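Local atomic coordinates of fiber protein (Human adenovirus 16, PDB entry 3CNC), a protein that forms the trimeric knob at the tip of the viral fibre, the part that attaches the virus to host cells, probably through the receptor CD46. Residues F81-Q85 / L193-P199; T135-F139 / N148-I152; Y157-T161 / P199-T205. All coordinates share one frame; numbering follows the deposited sequence.

Contact 1. Residues F81-Q85 / L193-P199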
loop_
_atom_site.group_PDB
_atom_site.type_symbol
_atom_site.label_atom_id
_atom_site.label_comp_id
_atom_site.label_asym_id
_atom_site.label_seq_id
_atom_site.Cartn_x
_atom_site.Cartn_y
_atom_site.Cartn_z
ATOM N N PHE A 81 21.953 13.041 8.472
ATOM C CA PHE A 81 20.847 13.909 8.854
ATOM C C PHE A 81 21.169 15.102 9.742
ATOM O O PHE A 81 20.308 15.602 10.471
ATOM C CB PHE A 81 19.716 13.073 9.461
ATOM C CG PHE A 81 18.910 12.308 8.433
ATOM C CD1 PHE A 81 17.865 11.481 8.824
ATOM C CD2 PHE A 81 19.185 12.432 7.072
ATOM C CE1 PHE A 81 17.111 10.792 7.878
ATOM C CE2 PHE A 81 18.433 11.742 6.121
ATOM C CZ PHE A 81 17.395 10.923 6.526
ATOM N N LYS A 82 22.413 15.565 9.676
ATOM C CA LYS A 82 22.808 16.741 10.428
ATOM C C LYS A 82 22.672 17.885 9.429
ATOM O O LYS A 82 22.995 19.034 9.730
ATOM C CB LYS A 82 24.249 16.627 10.927
ATOM C CG LYS A 82 24.462 15.464 11.878
ATOM C CD LYS A 82 25.438 15.802 13.001
ATOM C CE LYS A 82 26.839 16.116 12.483
ATOM N NZ LYS A 82 27.802 16.318 13.609
ATOM N N ASN A 83 22.193 17.536 8.234
ATOM C CA ASN A 83 21.953 18.484 7.142
ATOM C C ASN A 83 20.447 18.511 6.916
ATOM O O ASN A 83 19.755 17.553 7.263
ATOM C CB ASN A 83 22.643 18.021 5.861
ATOM C CG ASN A 83 24.119 17.756 6.058
ATOM O OD1 ASN A 83 24.884 18.659 6.394
ATOM N ND2 ASN A 83 24.530 16.508 5.850
ATOM N N ASN A 84 19.935 19.588 6.331
ATOM C CA ASN A 84 18.496 19.700 6.098
ATOM C C ASN A 84 18.049 19.239 4.711
ATOM O O ASN A 84 16.850 19.140 4.444
ATOM C CB ASN A 84 18.033 21.143 6.308
ATOM C CG ASN A 84 18.522 22.077 5.217
ATOM O OD1 ASN A 84 17.854 23.057 4.885
ATOM N ND2 ASN A 84 19.697 21.780 4.657
ATOM N N GLN A 85 19.008 18.981 3.829
ATOM C CA GLN A 85 18.695 18.534 2.477
ATOM C C GLN A 85 19.575 17.353 2.118
ATOM O O GLN A 85 20.774 17.507 1.896
ATOM C CB GLN A 85 18.901 19.675 1.483
ATOM C CG GLN A 85 17.887 20.792 1.649
ATOM C CD GLN A 85 18.080 21.910 0.652
ATOM O OE1 GLN A 85 18.188 21.669 -0.549
ATOM N NE2 GLN A 85 18.115 23.146 1.144
ATOM N N LEU A 193 15.156 14.082 1.770
ATOM C CA LEU A 193 14.896 14.894 2.950
ATOM C C LEU A 193 15.105 16.344 2.555
ATOM O O LEU A 193 16.210 16.729 2.186
ATOM C CB LEU A 193 15.872 14.545 4.075
ATOM C CG LEU A 193 15.827 15.469 5.302
ATOM C CD1 LEU A 193 14.468 15.358 5.981
ATOM C CD2 LEU A 193 16.949 15.101 6.282
ATOM N N ASN A 194 14.045 17.140 2.613
ATOM C CA ASN A 194 14.131 18.554 2.272
ATOM C C ASN A 194 13.358 19.369 3.313
ATOM O O ASN A 194 12.234 19.815 3.071
ATOM C CB ASN A 194 13.554 18.797 0.879
ATOM C CG ASN A 194 13.699 20.244 0.432
ATOM O OD1 ASN A 194 14.798 20.803 0.460
ATOM N ND2 ASN A 194 12.591 20.855 0.016
ATOM N N ALA A 195 13.972 19.574 4.472
ATOM C CA ALA A 195 13.310 20.297 5.545
ATOM C C ALA A 195 13.911 21.655 5.888
ATOM O O ALA A 195 14.962 22.043 5.374
ATOM C CB ALA A 195 13.277 19.428 6.778
ATOM N N GLU A 196 13.214 22.371 6.765
ATOM C CA GLU A 196 13.635 23.689 7.224
ATOM C C GLU A 196 15.003 23.596 7.879
ATOM O O GLU A 196 15.949 24.274 7.473
ATOM C CB GLU A 196 12.629 24.237 8.239
ATOM C CG GLU A 196 11.282 24.606 7.647
ATOM C CD GLU A 196 11.323 25.910 6.876
ATOM O OE1 GLU A 196 12.181 26.050 5.976
ATOM O OE2 GLU A 196 10.492 26.798 7.167
ATOM N N GLU A 197 15.101 22.750 8.896
ATOM C CA GLU A 197 16.358 22.579 9.606
ATOM C C GLU A 197 16.693 21.116 9.831
ATOM O O GLU A 197 15.804 20.270 9.918
ATOM C CB GLU A 197 16.301 23.327 10.936
ATOM C CG GLU A 197 15.006 23.133 11.695
ATOM C CD GLU A 197 14.787 24.211 12.738
ATOM O OE1 GLU A 197 15.619 24.324 13.664
ATOM O OE2 GLU A 197 13.785 24.950 12.626
ATOM N N ALA A 198 17.987 20.830 9.913
ATOM C CA ALA A 198 18.466 19.472 10.116
ATOM C C ALA A 198 17.704 18.764 11.224
ATOM O O ALA A 198 17.363 19.365 12.241
ATOM C CB ALA A 198 19.952 19.482 10.441
ATOM N N PRO A 199 17.399 17.472 11.016
ATOM C CA PRO A 199 16.677 16.631 11.974
ATOM C C PRO A 199 17.500 16.357 13.233
ATOM O O PRO A 199 16.967 16.362 14.341
ATOM C CB PRO A 199 16.410 15.356 11.176
ATOM C CG PRO A 199 16.251 15.872 9.789
ATOM C CD PRO A 199 17.409 16.839 9.686
#

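Contact 2. Residues T135-F139 / N148-I152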
loop_
_atom_site.group_PDB
_atom_site.type_symbol
_atom_site.label_atom_id
_atom_site.label_comp_id
_atom_site.label_asym_id
_atom_site.label_seq_id
_atom_site.Cartn_x
_atom_site.Cartn_y
_atom_site.Cartn_z
ATOM N N THR A 135 7.616 -5.169 -20.144
ATOM C CA THR A 135 6.513 -4.765 -21.008
ATOM C C THR A 135 5.870 -3.528 -20.373
ATOM O O THR A 135 5.609 -2.538 -21.054
ATOM C CB THR A 135 5.409 -5.863 -21.155
ATOM O OG1 THR A 135 5.986 -7.095 -21.604
ATOM C CG2 THR A 135 4.372 -5.432 -22.176
ATOM N N ALA A 136 5.626 -3.582 -19.066
ATOM C CA ALA A 136 5.011 -2.454 -18.362
ATOM C C ALA A 136 5.999 -1.318 -18.128
ATOM O O ALA A 136 5.659 -0.142 -18.272
ATOM C CB ALA A 136 4.441 -2.912 -17.012
ATOM N N TYR A 137 7.219 -1.675 -17.749
ATOM C CA TYR A 137 8.249 -0.684 -17.474
ATOM C C TYR A 137 9.421 -0.966 -18.411
ATOM O O TYR A 137 10.309 -1.749 -18.093
ATOM C CB TYR A 137 8.665 -0.802 -16.012
ATOM C CG TYR A 137 7.491 -1.023 -15.066
ATOM C CD1 TYR A 137 7.305 -2.247 -14.418
ATOM C CD2 TYR A 137 6.570 -0.012 -14.829
ATOM C CE1 TYR A 137 6.221 -2.444 -13.548
ATOM C CE2 TYR A 137 5.487 -0.194 -13.974
ATOM C CZ TYR A 137 5.315 -1.403 -13.336
ATOM O OH TYR A 137 4.238 -1.561 -12.498
ATOM N N PRO A 138 9.432 -0.322 -19.586
ATOM C CA PRO A 138 10.486 -0.508 -20.592
ATOM C C PRO A 138 11.781 0.234 -20.323
ATOM O O PRO A 138 11.828 1.164 -19.524
ATOM C CB PRO A 138 9.838 -0.006 -21.894
ATOM C CG PRO A 138 8.359 0.205 -21.552
ATOM C CD PRO A 138 8.395 0.591 -20.092
ATOM N N PHE A 139 12.835 -0.199 -21.007
ATOM C CA PHE A 139 14.127 0.453 -20.907
ATOM C C PHE A 139 14.196 1.570 -21.955
ATOM O O PHE A 139 13.526 1.501 -22.999
ATOM C CB PHE A 139 15.256 -0.549 -21.151
ATOM C CG PHE A 139 15.590 -1.397 -19.948
ATOM C CD1 PHE A 139 15.036 -2.665 -19.795
ATOM C CD2 PHE A 139 16.475 -0.926 -18.976
ATOM C CE1 PHE A 139 15.362 -3.455 -18.692
ATOM C CE2 PHE A 139 16.807 -1.708 -17.872
ATOM C CZ PHE A 139 16.250 -2.976 -17.729
ATOM N N ASN A 148 8.206 8.113 -18.231
ATOM C CA ASN A 148 7.737 8.413 -16.887
ATOM C C ASN A 148 6.855 7.350 -16.240
ATOM O O ASN A 148 6.532 7.473 -15.057
ATOM C CB ASN A 148 7.025 9.769 -16.871
ATOM C CG ASN A 148 7.992 10.934 -17.033
ATOM O OD1 ASN A 148 9.216 10.761 -16.930
ATOM N ND2 ASN A 148 7.452 12.127 -17.270
ATOM N N GLU A 149 6.462 6.320 -16.992
ATOM C CA GLU A 149 5.640 5.228 -16.436
ATOM C C GLU A 149 6.542 4.302 -15.627
ATOM O O GLU A 149 6.072 3.340 -15.012
ATOM C CB GLU A 149 5.001 4.363 -17.528
ATOM C CG GLU A 149 4.742 5.059 -18.826
ATOM C CD GLU A 149 5.942 5.052 -19.760
ATOM O OE1 GLU A 149 6.152 4.040 -20.462
ATOM O OE2 GLU A 149 6.668 6.063 -19.788
ATOM N N ASP A 150 7.844 4.561 -15.670
ATOM C CA ASP A 150 8.795 3.734 -14.940
ATOM C C ASP A 150 9.009 4.201 -13.511
ATOM O O ASP A 150 9.868 3.667 -12.813
ATOM C CB ASP A 150 10.137 3.699 -15.671
ATOM C CG ASP A 150 10.090 2.859 -16.943
ATOM O OD1 ASP A 150 8.995 2.380 -17.315
ATOM O OD2 ASP A 150 11.155 2.675 -17.574
ATOM N N TYR A 151 8.218 5.175 -13.065
ATOM C CA TYR A 151 8.377 5.705 -11.715
ATOM C C TYR A 151 7.216 5.519 -10.744
ATOM O O TYR A 151 6.042 5.647 -11.109
ATOM C CB TYR A 151 8.667 7.210 -11.755
ATOM C CG TYR A 151 9.896 7.628 -12.515
ATOM C CD1 TYR A 151 9.790 8.206 -13.781
ATOM C CD2 TYR A 151 11.165 7.494 -11.950
ATOM C CE1 TYR A 151 10.923 8.649 -14.470
ATOM C CE2 TYR A 151 12.304 7.933 -12.624
ATOM C CZ TYR A 151 12.177 8.512 -13.882
ATOM O OH TYR A 151 13.298 8.975 -14.531
ATOM N N ILE A 152 7.565 5.248 -9.490
ATOM C CA ILE A 152 6.588 5.117 -8.423
ATOM C C ILE A 152 7.014 6.171 -7.405
ATOM O O ILE A 152 8.195 6.240 -7.041
ATOM C CB ILE A 152 6.647 3.721 -7.729
ATOM C CG1 ILE A 152 6.146 2.620 -8.666
ATOM C CG2 ILE A 152 5.816 3.739 -6.468
ATOM C CD1 ILE A 152 6.414 1.199 -8.145
#

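Contact 3. Residues Y157-T161 / P199-T205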
loop_
_atom_site.group_PDB
_atom_site.type_symbol
_atom_site.label_atom_id
_atom_site.label_comp_id
_atom_site.label_asym_id
_atom_site.label_seq_id
_atom_site.Cartn_x
_atom_site.Cartn_y
_atom_site.Cartn_z
ATOM N N TYR A 157 9.044 7.868 6.607
ATOM C CA TYR A 157 9.503 8.849 7.590
ATOM C C TYR A 157 10.752 8.555 8.394
ATOM O O TYR A 157 11.209 7.418 8.506
ATOM C CB TYR A 157 8.377 9.153 8.591
ATOM C CG TYR A 157 7.113 9.638 7.942
ATOM C CD1 TYR A 157 6.245 8.748 7.310
ATOM C CD2 TYR A 157 6.827 10.996 7.878
ATOM C CE1 TYR A 157 5.124 9.205 6.618
ATOM C CE2 TYR A 157 5.718 11.465 7.193
ATOM C CZ TYR A 157 4.870 10.565 6.562
ATOM O OH TYR A 157 3.776 11.038 5.870
ATOM N N TYR A 158 11.293 9.626 8.960
ATOM C CA TYR A 158 12.452 9.537 9.827
ATOM C C TYR A 158 12.015 10.163 11.147
ATOM O O TYR A 158 11.506 11.282 11.165
ATOM C CB TYR A 158 13.629 10.321 9.265
ATOM C CG TYR A 158 14.761 10.403 10.255
ATOM C CD1 TYR A 158 15.541 9.281 10.543
ATOM C CD2 TYR A 158 15.020 11.586 10.951
ATOM C CE1 TYR A 158 16.547 9.335 11.496
ATOM C CE2 TYR A 158 16.024 11.646 11.908
ATOM C CZ TYR A 158 16.780 10.520 12.172
ATOM O OH TYR A 158 17.770 10.580 13.110
ATOM N N LYS A 159 12.189 9.431 12.241
ATOM C CA LYS A 159 11.816 9.930 13.563
ATOM C C LYS A 159 13.083 10.433 14.254
ATOM O O LYS A 159 13.976 9.644 14.570
ATOM C CB LYS A 159 11.185 8.810 14.394
ATOM C CG LYS A 159 10.606 9.261 15.732
ATOM C CD LYS A 159 10.199 8.054 16.565
ATOM C CE LYS A 159 9.672 8.451 17.935
ATOM N NZ LYS A 159 9.610 7.269 18.843
ATOM N N SER A 160 13.160 11.739 14.491
ATOM C CA SER A 160 14.345 12.310 15.126
ATOM C C SER A 160 14.411 12.038 16.620
ATOM O O SER A 160 13.440 11.578 17.231
ATOM C CB SER A 160 14.422 13.821 14.888
ATOM O OG SER A 160 13.564 14.517 15.767
ATOM N N THR A 161 15.568 12.338 17.199
ATOM C CA THR A 161 15.809 12.122 18.620
ATOM C C THR A 161 14.751 12.754 19.529
ATOM O O THR A 161 14.355 12.150 20.520
ATOM C CB THR A 161 17.209 12.636 19.022
ATOM O OG1 THR A 161 18.205 11.904 18.297
ATOM C CG2 THR A 161 17.451 12.437 20.516
ATOM N N PRO A 199 17.399 17.472 11.016
ATOM C CA PRO A 199 16.677 16.631 11.974
ATOM C C PRO A 199 17.500 16.357 13.233
ATOM O O PRO A 199 16.967 16.362 14.341
ATOM C CB PRO A 199 16.410 15.356 11.176
ATOM C CG PRO A 199 16.251 15.872 9.789
ATOM C CD PRO A 199 17.409 16.839 9.686
ATOM N N GLU A 200 18.794 16.109 13.054
ATOM C CA GLU A 200 19.676 15.823 14.182
ATOM C C GLU A 200 20.839 16.812 14.322
ATOM O O GLU A 200 21.007 17.728 13.512
ATOM C CB GLU A 200 20.256 14.407 14.074
ATOM C CG GLU A 200 19.240 13.262 14.046
ATOM C CD GLU A 200 18.290 13.251 15.235
ATOM O OE1 GLU A 200 18.669 13.710 16.336
ATOM O OE2 GLU A 200 17.157 12.762 15.065
ATOM N N THR A 201 21.636 16.597 15.365
ATOM C CA THR A 201 22.808 17.409 15.676
ATOM C C THR A 201 23.911 16.452 16.110
ATOM O O THR A 201 25.092 16.788 16.094
ATOM C CB THR A 201 22.508 18.399 16.829
ATOM O OG1 THR A 201 21.932 19.595 16.294
ATOM C CG2 THR A 201 23.774 18.748 17.593
ATOM N N THR A 202 23.502 15.247 16.492
ATOM C CA THR A 202 24.425 14.221 16.946
ATOM C C THR A 202 24.399 13.072 15.958
ATOM O O THR A 202 23.565 13.042 15.058
ATOM C CB THR A 202 23.992 13.671 18.309
ATOM O OG1 THR A 202 23.575 14.756 19.145
ATOM C CG2 THR A 202 25.142 12.929 18.980
ATOM N N GLU A 203 25.322 12.132 16.113
ATOM C CA GLU A 203 25.338 10.965 15.250
ATOM C C GLU A 203 24.217 10.064 15.784
ATOM O O GLU A 203 24.302 9.549 16.899
ATOM C CB GLU A 203 26.686 10.247 15.334
ATOM C CG GLU A 203 26.697 8.897 14.645
ATOM C CD GLU A 203 27.994 8.134 14.846
ATOM O OE1 GLU A 203 28.057 6.948 14.450
ATOM O OE2 GLU A 203 28.955 8.716 15.397
ATOM N N VAL A 204 23.157 9.903 14.997
ATOM C CA VAL A 204 22.016 9.073 15.391
ATOM C C VAL A 204 21.736 8.062 14.287
ATOM O O VAL A 204 21.797 8.403 13.107
ATOM C CB VAL A 204 20.744 9.929 15.594
ATOM C CG1 VAL A 204 19.678 9.119 16.323
ATOM C CG2 VAL A 204 21.084 11.193 16.364
ATOM N N THR A 205 21.424 6.825 14.665
ATOM C CA THR A 205 21.142 5.791 13.671
ATOM C C THR A 205 20.049 6.186 12.680
ATOM O O THR A 205 18.920 6.493 13.063
ATOM C CB THR A 205 20.734 4.473 14.327
ATOM O OG1 THR A 205 21.836 3.962 15.082
ATOM C CG2 THR A 205 20.347 3.451 13.256
#

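Contact 1. Residues F81-Q85 / L193-P199
Leu193 and Phe81 make the apolar pair of this contact: methyl CD2 of the leucine sits over one face of the phenyl ring, 3.9 Å from the ring centroid and 25° off its normal, displaced toward the rim that carries CD2 and CE2. The leucine points its CG away from its own backbone nitrogen (chi1 172°), which carries the isobutyl end across to the 81-85 segment. Beside this pair, Pro199 CD faces two backbone carbonyl oxygens, 3.2 Å from Phe81 O and 3.4 Å from Asn83 O. The methyl of Ala198 presses on the peptide between them, with Ala198 CB 3.2 Å from Lys82 O.

At the other end the backbones are joined by one hydrogen bond, from Ala195 N to Asn84 O at 2.9 Å, with an angle of 158° at the hydrogen. Next to it Gln85 and Asn194 form a non-hydrogen-bonded antiparallel pair, and a CA-H...O contact runs from Gln85 CA to Leu193 O at 3.1 Å. This is where strand D (85-94) enters and strand I (185-194) leaves the GHID sheet of the adenovirus knob, so the CD loop meets the start of the IJ loop. The side chains of Gln85 and Asn194 lie side by side on the same sheet face, their amide planes nearly perpendicular; Asn194 OD1 touches the aliphatic Gln85 CG at 3.3 Å.

A second shell surrounds the buried residues. Phe81 stacks edge-to-face with Tyr158 and shares a backbone hydrogen bond with Glu200, while Leu193 packs on Phe166 and Leu168 of strand 165-174. Asn83 ND2 bonds back to Leu80 O, within the same loop.

Contact 2. Residues T135-F139 / N148-I152
Tyr137, which lays its ring edge against Glu149, has its phenol oxygen gripped twice: OH accepts a hydrogen bond from Ile216 N of strand 211-216 and forms another with Tyr67 OH of the second subunit. The contact therefore lies at the trimer interface of the knob, where a bend of the long DG loop folds back on the short 3-10 turn, 148-150, that leads into strand G (151-159). On the ring itself, Glu149 O lies in the plane at the edge, 3.4 Å from Tyr137 CD2, while Ala136 CB stands 3.8 Å above the plane over the ring centre. The tyrosine is thus held at its rim, across one face and at its hydroxyl.

Glu149 bends at its second torsion (chi2 86°), and its chain crosses Pro138 at about a right angle; its OE1 forms a salt bridge with Lys35 NZ of the second subunit. That lysine also makes a weak hydrogen bond with Ala136 O, so one amine from the neighbouring subunit reaches both segments. Within the chain, Asn175 ND2 donates to Tyr137 O.

Asp150 sets CG beside its own backbone nitrogen (chi1 -73°); although its first bond runs alongside the 135-139 segment, the carboxylate at its end comes nearer to the loop bend. Its oxygen OD1 settles in a corner formed by two consecutive residues, lying 3.2 Å from Tyr137 CA. The other wall of that corner is the proline ring, with Pro138 CD 3.4 Å from Asp150 OD1.

Contact 3. Residues Y157-T161 / P199-T205
Where strand 151-159 ends, the chain passes the 199-205 loop most closely at Ser160 and Pro199, with CA atoms 5.8 Å apart, and the polar links all run to the side chain of Glu200. Glu200 sets CG beside its backbone nitrogen and bends at chi2 (-56°), bringing its carboxylate back to the end of the strand. Its OE1 takes a hydrogen bond from Thr161 OG1 at 2.7 Å; the hydroxyl approaches from above the carboxylate plane, 47° out of it. Its OE2 is placed to accept from Thr161 N and from Tyr158 OH, but this oxygen is modelled too close to Ser160, so the details of both bonds are doubtful. The phenol ring and the carboxylate stand nearly perpendicular, and Tyr158 CE2 also touches Pro199 CB at 3.8 Å. Val204 also touches the threonine hydroxyl, its CG2 3.5 Å from Thr161 OG1. Ser160 OG turns to Thr164 OG1 instead, a hydrogen bond inside the turn. In this way a glutamate carboxylate of the IJ loop is tied to the start of the GH turn, at the edge strand G of the knob's GHID sheet.

In the fold
Contacts 1 and 3 are neighbours, their centres 10 Å apart; they share Pro199 and are joined by the probable hydrogen bond from Glu200 N to Phe81 O (3.0 Å). Their segments alternate along the chain, and the CD loop, the GH turn and the IJ loop gather at one end of the GHID sheet. Contact 2 lies about 30 Å from contact 1 and 34 Å from contact 3, centre to centre. It uses the beginning of strand 151-159, whose far end serves contact 3, on the opposite side of the chain's centre. The sheet thus has loop packing at both ends; contact 2 lies with both segments against the second subunit, while contact 3 reaches the third through Lys159.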